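Local coordinates for protein voltage-sensor containing phosphatase (Ciona intestinalis, PDB 3V0D) that probably dephosphorylates phosphoinositide lipids in response to membrane voltage, using a PTEN-like phosphatase domain followed by a C2 domain, at residues D32-M37 with H120-H125; R68-C73 with H86-M91. The protein carries 1 engineered substitution. One frame throughout, in Å; residues are numbered along the deposited sequence. Where two conformers were deposited one is given.

Interaction 1 (D32-M37 with H120-H125). With PO4 (phosphate ion), chain D.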
ATOM      1  N   ASP A  32      20.433 -11.310   5.414  1.00 19.52           N
ATOM      2  CA  ASP A  32      21.803 -10.788   5.306  1.00 20.06           C
ATOM      3  C   ASP A  32      21.984  -9.803   4.164  1.00 19.17           C
ATOM      4  O   ASP A  32      22.933  -9.029   4.203  1.00 20.38           O
ATOM      5  CB  ASP A  32      22.849 -11.894   5.054  1.00 22.54           C
ATOM      6  CG  ASP A  32      22.972 -12.903   6.159  1.00 25.51           C
ATOM      7  OD1 ASP A  32      23.651 -13.917   5.892  1.00 30.85           O
ATOM      8  OD2 ASP A  32      22.442 -12.700   7.267  1.00 28.52           O
ATOM      9  N   HIS A  33      21.127  -9.873   3.128  1.00 17.96           N
ATOM     10  CA  HIS A  33      21.326  -9.022   1.942  1.00 17.55           C
ATOM     11  C   HIS A  33      20.171  -8.092   1.647  1.00 16.91           C
ATOM     12  O   HIS A  33      20.203  -7.417   0.633  1.00 17.32           O
ATOM     13  CB  HIS A  33      21.681  -9.862   0.703  1.00 18.74           C
ATOM     14  CG  HIS A  33      22.909 -10.694   0.900  1.00 20.42           C
ATOM     15  ND1 HIS A  33      22.858 -12.036   1.191  1.00 23.12           N
ATOM     16  CD2 HIS A  33      24.225 -10.366   0.871  1.00 22.92           C
ATOM     17  CE1 HIS A  33      24.086 -12.501   1.327  1.00 23.31           C
ATOM     18  NE2 HIS A  33      24.933 -11.510   1.144  1.00 24.68           N
ATOM     19  N   VAL A  34      19.177  -8.045   2.541  1.00 16.83           N
ATOM     20  CA  VAL A  34      17.995  -7.203   2.363  1.00 15.93           C
ATOM     21  C   VAL A  34      17.774  -6.423   3.640  1.00 16.07           C
ATOM     22  O   VAL A  34      17.488  -7.009   4.688  1.00 17.06           O
ATOM     23  CB  VAL A  34      16.745  -8.061   2.010  1.00 16.19           C
ATOM     24  CG1 VAL A  34      15.521  -7.179   1.875  1.00 16.81           C
ATOM     25  CG2 VAL A  34      16.968  -8.886   0.761  1.00 17.07           C
ATOM     26  N   ILE A  35      17.920  -5.096   3.530  1.00 15.91           N
ATOM     27  CA  ILE A  35      17.819  -4.185   4.643  1.00 16.11           C
ATOM     28  C   ILE A  35      16.531  -3.373   4.523  1.00 15.57           C
ATOM     29  O   ILE A  35      16.166  -2.958   3.416  1.00 15.85           O
ATOM     30  CB  ILE A  35      19.062  -3.283   4.688  1.00 17.12           C
ATOM     31  CG1 ILE A  35      20.302  -4.108   5.075  1.00 18.65           C
ATOM     32  CG2 ILE A  35      18.874  -2.086   5.623  1.00 18.49           C
ATOM     33  CD1 ILE A  35      21.602  -3.480   4.592  1.00 21.52           C
ATOM     34  N   ALA A  36      15.858  -3.156   5.663  1.00 16.07           N
ATOM     35  CA  ALA A  36      14.753  -2.217   5.769  1.00 16.19           C
ATOM     36  C   ALA A  36      15.176  -1.122   6.732  1.00 16.33           C
ATOM     37  O   ALA A  36      15.739  -1.409   7.790  1.00 18.01           O
ATOM     38  CB  ALA A  36      13.523  -2.916   6.286  1.00 16.90           C
ATOM     39  N   MET A  37      14.902   0.142   6.406  1.00 15.71           N
ATOM     40  CA  MET A  37      15.336   1.241   7.276  1.00 16.46           C
ATOM     41  C   MET A  37      14.401   2.434   7.118  1.00 15.64           C
ATOM     42  O   MET A  37      13.562   2.476   6.202  1.00 15.65           O
ATOM     43  CB  MET A  37      16.804   1.603   6.994  1.00 16.60           C
ATOM     44  CG  MET A  37      17.000   2.153   5.592  1.00 16.56           C
ATOM     45  SD  MET A  37      18.760   2.377   5.250  1.00 16.97           S
ATOM     46  CE  MET A  37      18.660   3.163   3.630  1.00 17.89           C
ATOM     47  N   HIS A 120      25.951  -8.577  -3.166  1.00 18.60           N
ATOM     48  CA  HIS A 120      25.168  -7.359  -3.304  1.00 17.64           C
ATOM     49  C   HIS A 120      24.051  -7.320  -2.274  1.00 17.36           C
ATOM     50  O   HIS A 120      23.454  -8.345  -1.930  1.00 17.76           O
ATOM     51  CB  HIS A 120      24.631  -7.250  -4.721  1.00 17.78           C
ATOM     52  CG  HIS A 120      25.630  -6.699  -5.679  1.00 17.76           C
ATOM     53  ND1 HIS A 120      25.356  -6.513  -7.014  1.00 19.13           N
ATOM     54  CD2 HIS A 120      26.911  -6.295  -5.494  1.00 18.53           C
ATOM     55  CE1 HIS A 120      26.427  -6.015  -7.614  1.00 20.43           C
ATOM     56  NE2 HIS A 120      27.379  -5.867  -6.711  1.00 20.01           N
ATOM     57  N   VAL A 121      23.769  -6.109  -1.790  1.00 16.69           N
ATOM     58  CA  VAL A 121      22.646  -5.888  -0.899  1.00 17.07           C
ATOM     59  C   VAL A 121      21.728  -4.815  -1.460  1.00 16.00           C
ATOM     60  O   VAL A 121      22.135  -3.938  -2.248  1.00 16.27           O
ATOM     61  CB  VAL A 121      23.085  -5.520   0.557  1.00 17.97           C
ATOM     62  CG1 VAL A 121      24.078  -6.544   1.077  1.00 19.43           C
ATOM     63  CG2 VAL A 121      23.655  -4.120   0.671  1.00 19.76           C
ATOM     64  N   ILE A 122      20.473  -4.887  -1.014  1.00 15.98           N
ATOM     65  CA  ILE A 122      19.494  -3.844  -1.255  1.00 15.89           C
ATOM     66  C   ILE A 122      19.032  -3.319   0.079  1.00 15.32           C
ATOM     67  O   ILE A 122      18.809  -4.077   1.026  1.00 16.47           O
ATOM     68  CB  ILE A 122      18.309  -4.325  -2.133  1.00 15.31           C
ATOM     69  CG1 ILE A 122      17.521  -5.484  -1.514  1.00 16.69           C
ATOM     70  CG2 ILE A 122      18.815  -4.669  -3.534  1.00 16.61           C
ATOM     71  CD1 ILE A 122      16.385  -6.009  -2.408  1.00 18.06           C
ATOM     72  N   ALA A 123      18.864  -1.996   0.142  1.00 15.45           N
ATOM     73  CA  ALA A 123      18.351  -1.331   1.344  1.00 15.41           C
ATOM     74  C   ALA A 123      17.141  -0.527   0.937  1.00 15.09           C
ATOM     75  O   ALA A 123      17.261   0.436   0.161  1.00 16.42           O
ATOM     76  CB  ALA A 123      19.417  -0.457   1.998  1.00 17.06           C
ATOM     77  N   ILE A 124      15.993  -0.940   1.446  1.00 14.74           N
ATOM     78  CA  ILE A 124      14.707  -0.351   1.096  0.72 14.80           C
ATOM     79  C   ILE A 124      14.262   0.528   2.244  1.00 14.24           C
ATOM     80  O   ILE A 124      14.275   0.100   3.398  1.00 15.22           O
ATOM     81  CB  ILE A 124      13.697  -1.456   0.773  0.72 14.88           C
ATOM     82  CG1 ILE A 124      14.222  -2.313  -0.403  0.72 16.24           C
ATOM     83  CG2 ILE A 124      12.334  -0.873   0.460  0.72 15.36           C
ATOM     84  CD1 ILE A 124      13.494  -3.607  -0.649  0.72 18.35           C
ATOM     85  N   HIS A 125      13.896   1.763   1.929  1.00 14.13           N
ATOM     86  CA  HIS A 125      13.401   2.669   2.952  1.00 14.49           C
ATOM     87  C   HIS A 125      12.202   3.421   2.497  1.00 14.29           C
ATOM     88  O   HIS A 125      11.967   3.638   1.297  1.00 14.47           O
ATOM     89  CB  HIS A 125      14.484   3.638   3.480  1.00 15.42           C
ATOM     90  CG  HIS A 125      14.753   4.819   2.600  1.00 14.55           C
ATOM     91  ND1 HIS A 125      13.955   5.946   2.595  1.00 15.05           N
ATOM     92  CD2 HIS A 125      15.742   5.055   1.697  1.00 15.06           C
ATOM     93  CE1 HIS A 125      14.438   6.816   1.715  1.00 15.18           C
ATOM     94  NE2 HIS A 125      15.531   6.312   1.171  1.00 15.69           N
TER
HETATM   95  P   PO4 D   3      20.986 -14.913   0.466  0.85 22.01           P
HETATM   96  O1  PO4 D   3      21.019 -14.578  -1.006  0.85 28.19           O
HETATM   97  O2  PO4 D   3      22.367 -15.439   0.807  0.85 28.46           O
HETATM   98  O3  PO4 D   3      20.710 -13.620   1.206  0.85 24.70           O
HETATM   99  O4  PO4 D   3      19.936 -15.941   0.736  0.85 25.27           O
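The His-33 imidazole meets Val-121 at one edge, where CD2 lies 3.8 Å from CG1 near the ring plane, while CB of the preceding Asp-32 rests over one face, toward the rim. His-120 O approaches the same ring obliquely. In the ring plane, ND1 donates to O3 of a phosphate ion, 2.7 Å away and almost straight (170°); Lys-146 also holds this anion, which probably comes from the crystallisation liquor. At the far end, the His-125 ring is approached obliquely by Met-37 CE, 4.0 Å from CD2. Met-37 CG stands between its own backbone N and carbonyl carbon (chi1 65°), and from there the extended chain carries CE over to Ala-123 CB. Tyr-78 OH bonds NE2 of His-125, and Phe-39 meets its ring nearly at right angles. Between these ends, four backbone hydrogen bonds make a parallel ladder, from Ile-122 N to His-33 O (3.0 Å) through to Met-37 N with Ile-124 O (3.1 Å). Buried Met-37 O, at the His-125 end, has no hydrogen-bond partner and lies against His-125 CA and CB. By sequence, His-125 opens the family signature motif and strand 121-125 leads into the P-loop; the cysteine position that follows is an engineered serine. Helix 52-62 covers the face of Ile-35, Ala-123 and Met-37; helices 100-115 and 131-143 pack on Ile-122 and Ile-124, and strand 67-73 flanks strand 121-125 on its other side.

Interaction 2 (R68-C73 with H86-M91)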
ATOM      1  N   ARG A  68      22.608  -1.015  -3.079  1.00 16.02           N
ATOM      2  CA  ARG A  68      21.654  -0.217  -3.840  1.00 15.77           C
ATOM      3  C   ARG A  68      20.588   0.226  -2.852  1.00 15.21           C
ATOM      4  O   ARG A  68      20.086  -0.597  -2.071  1.00 15.92           O
ATOM      5  CB  ARG A  68      21.068  -1.006  -4.995  1.00 16.48           C
ATOM      6  CG  ARG A  68      20.263  -0.224  -5.999  1.00 17.46           C
ATOM      7  CD  ARG A  68      20.254  -0.978  -7.309  1.00 18.75           C
ATOM      8  NE  ARG A  68      19.544  -0.302  -8.385  1.00 18.78           N
ATOM      9  CZ  ARG A  68      20.011   0.769  -9.015  1.00 19.34           C
ATOM     10  NH1 ARG A  68      21.172   1.299  -8.642  1.00 21.04           N
ATOM     11  NH2 ARG A  68      19.303   1.300 -10.011  1.00 21.71           N
ATOM     12  N   ILE A  69      20.238   1.508  -2.898  1.00 15.06           N
ATOM     13  CA  ILE A  69      19.243   2.107  -1.993  1.00 15.10           C
ATOM     14  C   ILE A  69      17.965   2.369  -2.763  1.00 14.38           C
ATOM     15  O   ILE A  69      18.012   2.919  -3.866  1.00 15.17           O
ATOM     16  CB  ILE A  69      19.768   3.457  -1.441  1.00 15.73           C
ATOM     17  CG1 ILE A  69      21.210   3.350  -0.897  1.00 16.79           C
ATOM     18  CG2 ILE A  69      18.784   4.032  -0.403  1.00 16.37           C
ATOM     19  CD1 ILE A  69      21.381   2.379   0.247  1.00 17.47           C
ATOM     20  N   TYR A  70      16.828   2.018  -2.155  1.00 14.27           N
ATOM     21  CA  TYR A  70      15.518   2.303  -2.733  1.00 14.23           C
ATOM     22  C   TYR A  70      14.769   3.259  -1.826  1.00 13.83           C
ATOM     23  O   TYR A  70      14.489   2.927  -0.660  1.00 14.73           O
ATOM     24  CB  TYR A  70      14.728   0.992  -2.913  1.00 14.55           C
ATOM     25  CG  TYR A  70      15.370   0.064  -3.909  1.00 14.49           C
ATOM     26  CD1 TYR A  70      16.337  -0.844  -3.529  1.00 14.97           C
ATOM     27  CD2 TYR A  70      15.046   0.150  -5.267  1.00 15.06           C
ATOM     28  CE1 TYR A  70      16.955  -1.688  -4.453  1.00 15.76           C
ATOM     29  CE2 TYR A  70      15.666  -0.678  -6.215  1.00 15.17           C
ATOM     30  CZ  TYR A  70      16.622  -1.582  -5.786  1.00 15.04           C
ATOM     31  OH  TYR A  70      17.234  -2.431  -6.676  1.00 16.40           O
ATOM     32  N   ASN A  71      14.463   4.439  -2.363  1.00 13.98           N
ATOM     33  CA  ASN A  71      13.674   5.446  -1.658  1.00 13.74           C
ATOM     34  C   ASN A  71      12.243   5.338  -2.154  1.00 14.12           C
ATOM     35  O   ASN A  71      11.972   5.652  -3.319  1.00 14.48           O
ATOM     36  CB  ASN A  71      14.241   6.844  -1.934  1.00 14.26           C
ATOM     37  CG  ASN A  71      13.368   7.934  -1.369  1.00 14.22           C
ATOM     38  OD1 ASN A  71      12.416   7.680  -0.639  1.00 14.46           O
ATOM     39  ND2 ASN A  71      13.673   9.169  -1.706  1.00 16.11           N
ATOM     40  N   LEU A  72      11.340   4.898  -1.277  1.00 13.65           N
ATOM     41  CA  LEU A  72       9.941   4.640  -1.642  1.00 13.88           C
ATOM     42  C   LEU A  72       9.034   5.843  -1.387  1.00 14.38           C
ATOM     43  O   LEU A  72       7.816   5.729  -1.500  1.00 15.72           O
ATOM     44  CB  LEU A  72       9.423   3.432  -0.907  1.00 13.89           C
ATOM     45  CG  LEU A  72       9.792   2.066  -1.462  1.00 15.21           C
ATOM     46  CD1 LEU A  72      11.230   1.934  -1.921  1.00 16.55           C
ATOM     47  CD2 LEU A  72       9.382   0.994  -0.510  1.00 15.02           C
ATOM     48  N   CYS A  73       9.600   7.002  -1.046  1.00 14.30           N
ATOM     49  CA  CYS A  73       8.759   8.145  -0.657  1.00 14.34           C
ATOM     50  C   CYS A  73       8.473   9.051  -1.830  1.00 14.54           C
ATOM     51  O   CYS A  73       9.380   9.690  -2.380  1.00 15.29           O
ATOM     52  CB  CYS A  73       9.464   8.987   0.404  1.00 15.60           C
ATOM     53  SG  CYS A  73       9.857   8.095   1.906  1.00 16.65           S
ATOM     54  N   HIS A  86      23.769   5.605  -6.100  1.00 17.05           N
ATOM     55  CA  HIS A  86      23.197   4.247  -6.141  1.00 17.98           C
ATOM     56  C   HIS A  86      21.810   4.223  -5.507  1.00 16.83           C
ATOM     57  O   HIS A  86      21.505   3.350  -4.703  1.00 18.63           O
ATOM     58  CB  HIS A  86      24.126   3.279  -5.395  1.00 19.51           C
ATOM     59  CG  HIS A  86      25.507   3.221  -5.952  1.00 22.44           C
ATOM     60  ND1 HIS A  86      25.757   3.057  -7.294  1.00 25.47           N
ATOM     61  CD2 HIS A  86      26.718   3.323  -5.352  1.00 25.04           C
ATOM     62  CE1 HIS A  86      27.065   3.058  -7.502  1.00 26.20           C
ATOM     63  NE2 HIS A  86      27.670   3.198  -6.336  1.00 26.55           N
ATOM     64  N   VAL A  87      20.974   5.171  -5.879  1.00 16.62           N
ATOM     65  CA  VAL A  87      19.624   5.303  -5.326  1.00 16.05           C
ATOM     66  C   VAL A  87      18.618   5.168  -6.456  1.00 16.11           C
ATOM     67  O   VAL A  87      18.806   5.727  -7.524  1.00 18.50           O
ATOM     68  CB  VAL A  87      19.441   6.652  -4.604  1.00 16.33           C
ATOM     69  CG1 VAL A  87      18.048   6.736  -3.938  1.00 17.18           C
ATOM     70  CG2 VAL A  87      20.535   6.883  -3.589  1.00 17.58           C
ATOM     71  N   TYR A  88      17.552   4.425  -6.175  1.00 15.54           N
ATOM     72  CA  TYR A  88      16.432   4.223  -7.093  1.00 15.49           C
ATOM     73  C   TYR A  88      15.167   4.693  -6.378  1.00 15.03           C
ATOM     74  O   TYR A  88      14.897   4.255  -5.263  1.00 15.64           O
ATOM     75  CB  TYR A  88      16.381   2.742  -7.446  1.00 15.80           C
ATOM     76  CG  TYR A  88      15.295   2.322  -8.414  1.00 15.98           C
ATOM     77  CD1 TYR A  88      15.619   1.991  -9.727  1.00 18.26           C
ATOM     78  CD2 TYR A  88      13.970   2.175  -8.017  1.00 15.91           C
ATOM     79  CE1 TYR A  88      14.649   1.546 -10.611  1.00 19.24           C
ATOM     80  CE2 TYR A  88      12.993   1.727  -8.901  1.00 16.31           C
ATOM     81  CZ  TYR A  88      13.339   1.417 -10.186  1.00 17.48           C
ATOM     82  OH  TYR A  88      12.400   0.991 -11.078  1.00 19.11           O
ATOM     83  N   ARG A  89      14.392   5.558  -7.007  1.00 15.91           N
ATOM     84  CA  ARG A  89      13.167   6.074  -6.383  1.00 15.63           C
ATOM     85  C   ARG A  89      11.928   5.364  -6.895  1.00 15.43           C
ATOM     86  O   ARG A  89      11.752   5.157  -8.098  1.00 16.82           O
ATOM     87  CB  ARG A  89      13.024   7.594  -6.650  1.00 17.60           C
ATOM     88  CG  ARG A  89      13.973   8.499  -5.816  1.00 19.59           C
ATOM     89  CD  ARG A  89      13.601   9.965  -5.801  1.00 20.80           C
ATOM     90  NE  ARG A  89      12.383  10.234  -5.016  1.00 21.22           N
ATOM     91  CZ  ARG A  89      11.866  11.460  -4.818  1.00 19.32           C
ATOM     92  NH1 ARG A  89      12.457  12.530  -5.344  1.00 19.98           N
ATOM     93  NH2 ARG A  89      10.745  11.651  -4.106  1.00 18.63           N
ATOM     94  N   VAL A  90      11.054   4.996  -5.964  1.00 15.21           N
ATOM     95  CA  VAL A  90       9.719   4.484  -6.271  1.00 16.42           C
ATOM     96  C   VAL A  90       8.745   5.477  -5.629  1.00 15.80           C
ATOM     97  O   VAL A  90       8.784   5.672  -4.412  1.00 17.35           O
ATOM     98  CB  VAL A  90       9.481   3.045  -5.703  1.00 16.88           C
ATOM     99  CG1 VAL A  90       8.189   2.486  -6.254  1.00 18.44           C
ATOM    100  CG2 VAL A  90      10.645   2.108  -6.018  1.00 18.31           C
ATOM    101  N   MET A  91       7.903   6.127  -6.429  1.00 15.29           N
ATOM    102  CA  MET A  91       7.094   7.232  -5.913  1.00 15.59           C
ATOM    103  C   MET A  91       5.808   6.687  -5.302  1.00 15.85           C
ATOM    104  O   MET A  91       4.828   6.498  -6.007  1.00 20.30           O
ATOM    105  CB  MET A  91       6.811   8.226  -7.040  1.00 16.49           C
ATOM    106  CG  MET A  91       8.090   8.821  -7.618  1.00 16.90           C
ATOM    107  SD  MET A  91       8.986   9.896  -6.482  1.00 17.48           S
ATOM    108  CE  MET A  91       8.083  11.429  -6.676  1.00 20.04           C
TER
HETATM  109  O   HOH W   1      10.941   8.121  -4.010  1.00 21.39           O
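Tyr-70 and Tyr-88 interlock on one face of the strand pair. The CD2-CE2 side of the Tyr-70 ring pushes into the hollow formed by CB, CG and CD2 of Tyr-88, with 3.6 Å between the two CD2 atoms. The rings meet obliquely, their planes 56° apart. The Tyr-88 ring, swung away from its own backbone N (chi1 -179°), lies between two further bumps: Arg-68 NH2 lies 3.8 Å from CD1 at one edge, and Val-90 CG2 abuts the opposite edge. Tyr-88 CB in turn lies over one face of the Arg-68 guanidinium, whose NE forms a salt bridge to Asp-109; the same aspartate bonds Tyr-70 OH, and Lys-105 bonds Tyr-88 OH. Beside them the Leu-72 and Val-90 side chains lie side by side, pointing the same way, CD1 of the first 4.1 Å from CG2 of the second.

Strands 67-73 and 87-92 are parallel neighbours in the central sheet of the PTP-type phosphatase domain, joined by a connection without a helix, and helix 100-115 covers the tyrosine face. Backbone bonds alternate from Ile-69 N with His-86 O to Val-90 N with Asn-71 O.

On the other face, Ile-69 CB touches Val-87 CG2, and farther along the Asn-71 amide and Arg-89 guanidinium lie side by side, their planes only 4° apart. Asn-71 ND2 bonds Arg-76 O, while OD1 accepts from Cys-73 N, two residues on (2.9 Å), in an Asx turn, the donor sitting above the amide carbonyl plane. Arg-89, bent at chi3, brings NH2 to Cys-73 O (2.9 Å), nearly in the guanidinium plane. Its NE donates to a water, 2.7 Å away, which lies in the notch between Asn-71 O and Cys-73 O.

Overall arrangement
From the N terminus, the chain first lays down 32-37, then passes through helix 52-62 to 68-73. A short excursion of 12 residues, with neither helix nor strand, returns as 86-91 and closes interaction 2. Only after helix 100-115 does 120-125 arrive to close interaction 1, a loop of 82 residues that holds the whole of interaction 2 within it; the two nest rather than cross. In space 120-125 slots between 32-37 and 68-73, so the strand order is 34-41, 121-125, 67-73, 87-92. Ala-123 N and O probably bond to Arg-68 O and Tyr-70 N, joining both contacts into one sheet of the phosphatase domain.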